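Local coordinates for inactive PncC family protein (Escherichia coli O157:H7, PDB 5KOL) that belongs to the CinA family, probably lacks nicotinamide-nucleotide amidohydrolase activity and is of unknown function, at residues 37-41 / 98-103. Sequence-based numbering, arbitrary orientation.
Sequences TTAES and MATGAI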
ATOM      1  N   THR A  37      -5.111   6.665  -8.608  1.00 24.51           N
ATOM      2  CA  THR A  37      -4.668   5.380  -8.092  1.00 27.99           C
ATOM      3  C   THR A  37      -3.145   5.351  -8.168  1.00 24.99           C
ATOM      4  O   THR A  37      -2.533   6.116  -8.916  1.00 26.68           O
ATOM      5  CB  THR A  37      -5.284   4.209  -8.880  1.00 29.62           C
ATOM      6  OG1 THR A  37      -4.901   2.953  -8.281  1.00 25.94           O
ATOM      7  CG2 THR A  37      -4.832   4.260 -10.347  1.00 23.17           C
ATOM      8  N   THR A  38      -2.534   4.477  -7.372  1.00 21.54           N
ATOM      9  CA  THR A  38      -1.077   4.419  -7.250  1.00 21.54           C
ATOM     10  C   THR A  38      -0.600   2.975  -7.292  1.00 26.06           C
ATOM     11  O   THR A  38      -1.320   2.055  -6.893  1.00 25.98           O
ATOM     12  CB  THR A  38      -0.581   5.062  -5.945  1.00 24.39           C
ATOM     13  OG1 THR A  38      -1.151   4.362  -4.822  1.00 24.13           O
ATOM     14  CG2 THR A  38      -1.006   6.525  -5.900  1.00 25.86           C
ATOM     15  N   ALA A  39       0.630   2.795  -7.770  1.00 24.85           N
ATOM     16  CA  ALA A  39       1.298   1.504  -7.826  1.00 27.91           C
ATOM     17  C   ALA A  39       2.736   1.727  -7.392  1.00 27.07           C
ATOM     18  O   ALA A  39       3.410   2.603  -7.936  1.00 24.50           O
ATOM     19  CB  ALA A  39       1.246   0.903  -9.250  1.00 21.88           C
ATOM     20  N   GLU A  40       3.223   0.960  -6.419  1.00 21.78           N
ATOM     21  CA  GLU A  40       4.592   1.205  -5.982  1.00 22.36           C
ATOM     22  C   GLU A  40       5.282  -0.099  -5.637  1.00 22.75           C
ATOM     23  O   GLU A  40       4.642  -1.106  -5.333  1.00 24.45           O
ATOM     24  CB  GLU A  40       4.652   2.175  -4.787  1.00 27.95           C
ATOM     25  CG  GLU A  40       3.708   1.823  -3.682  1.00 30.09           C
ATOM     26  CD  GLU A  40       3.575   2.923  -2.643  1.00 25.32           C
ATOM     27  OE1 GLU A  40       4.612   3.451  -2.185  1.00 24.81           O
ATOM     28  OE2 GLU A  40       2.427   3.207  -2.250  1.00 23.22           O
ATOM     29  N   SER A  41       6.605  -0.068  -5.717  1.00 24.63           N
ATOM     30  CA  SER A  41       7.406  -1.216  -5.326  1.00 25.85           C
ATOM     31  C   SER A  41       8.343  -0.885  -4.158  1.00 26.72           C
ATOM     32  O   SER A  41       8.041  -1.195  -2.992  1.00 24.78           O
ATOM     33  CB  SER A  41       8.191  -1.704  -6.543  1.00 29.38           C
ATOM     34  OG  SER A  41       8.724  -2.991  -6.314  1.00 30.84           O
ATOM     35  N   MET A  98       3.099  -0.420 -14.950  1.00 28.37           N
ATOM     36  CA  MET A  98       2.467  -0.381 -13.635  1.00 26.04           C
ATOM     37  C   MET A  98       1.429   0.725 -13.570  1.00 29.43           C
ATOM     38  O   MET A  98       0.375   0.555 -12.950  1.00 27.41           O
ATOM     39  CB  MET A  98       3.470  -0.204 -12.488  1.00 24.80           C
ATOM     40  CG  MET A  98       4.409  -1.373 -12.250  1.00 20.33           C
ATOM     41  SD  MET A  98       5.861  -0.966 -11.218  1.00 27.97           S
ATOM     42  CE  MET A  98       5.030  -0.584  -9.645  1.00 23.07           C
ATOM     43  N   ALA A  99       1.710   1.864 -14.212  1.00 26.72           N
ATOM     44  CA  ALA A  99       0.766   2.978 -14.211  1.00 23.16           C
ATOM     45  C   ALA A  99      -0.512   2.633 -14.978  1.00 25.84           C
ATOM     46  O   ALA A  99      -1.611   3.022 -14.567  1.00 28.70           O
ATOM     47  CB  ALA A  99       1.427   4.223 -14.802  1.00 21.90           C
ATOM     48  N   THR A 100      -0.397   1.928 -16.111  1.00 27.01           N
ATOM     49  CA  THR A 100      -1.615   1.570 -16.831  1.00 32.44           C
ATOM     50  C   THR A 100      -2.331   0.396 -16.182  1.00 32.76           C
ATOM     51  O   THR A 100      -3.567   0.334 -16.227  1.00 31.09           O
ATOM     52  CB  THR A 100      -1.321   1.249 -18.305  1.00 36.83           C
ATOM     53  OG1 THR A 100      -0.381   0.172 -18.397  1.00 35.78           O
ATOM     54  CG2 THR A 100      -0.763   2.470 -19.021  1.00 32.27           C
ATOM     55  N   GLY A 101      -1.585  -0.535 -15.572  1.00 28.69           N
ATOM     56  CA  GLY A 101      -2.229  -1.611 -14.835  1.00 31.59           C
ATOM     57  C   GLY A 101      -3.064  -1.110 -13.671  1.00 34.90           C
ATOM     58  O   GLY A 101      -4.162  -1.616 -13.424  1.00 28.34           O
ATOM     59  N   ALA A 102      -2.560  -0.111 -12.933  1.00 25.48           N
ATOM     60  CA  ALA A 102      -3.343   0.415 -11.817  1.00 26.57           C
ATOM     61  C   ALA A 102      -4.619   1.081 -12.313  1.00 26.18           C
ATOM     62  O   ALA A 102      -5.687   0.929 -11.701  1.00 28.23           O
ATOM     63  CB  ALA A 102      -2.505   1.402 -10.991  1.00 25.42           C
ATOM     64  N   ILE A 103      -4.525   1.827 -13.412  1.00 28.51           N
ATOM     65  CA  ILE A 103      -5.705   2.436 -14.020  1.00 30.30           C
ATOM     66  C   ILE A 103      -6.752   1.365 -14.286  1.00 32.70           C
ATOM     67  O   ILE A 103      -7.920   1.503 -13.903  1.00 33.29           O
ATOM     68  CB  ILE A 103      -5.310   3.201 -15.299  1.00 34.34           C
ATOM     69  CG1 ILE A 103      -4.451   4.434 -14.953  1.00 29.91           C
ATOM     70  CG2 ILE A 103      -6.541   3.623 -16.123  1.00 30.79           C
ATOM     71  CD1 ILE A 103      -5.236   5.649 -14.469  1.00 25.55           C
TER
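Thr37, Ala39, Met98 and Ala102 form a strand-to-helix interface of the alpha/beta core, where helix 92-106 lies on one face of the mixed sheet above strand 36-40. The short axes approach to 7.6 Å and their N-to-C directions differ by 137°, a closeness consistent with alanines, Ala39 and Ala102, at the nearest CA pair. Ala102 CB meets Thr37 CG2 at 3.7 Å and Ala39 CB at 4.2 Å, so one methyl bridges two successive inward-facing strand residues. Thr37 CG2 also rests 3.7 Å from Ala102 O. In Thr37, chi1 of -176° places OG1 anti to the backbone N and leaves CG2 between N and the carbonyl carbon, turned to the helix; the hydroxyl is hydrogen-bonded to Ala63 O on the adjacent strand 61-67. One turn back, Met98 faces Ala39, with the two CB atoms 4.1 Å apart and Ala39 CB 3.8 Å from Met98 O, an oxygen bonded to Ala102 N within the helix. The methionine then bends at chi3 (65°), bringing CE over the face of the Ala39-Glu40 peptide, 4.0 Å from Ala39 C. Strand alternation sends Thr38 and Glu40 to the other face, toward helix 46-52, where the Glu40 carboxylate bonds Thr43 OG1 and Leu47 N through OE1, and Ala48 N through OE2. A central parallel strand with helices on both faces is characteristic of a layered alpha/beta/alpha sandwich.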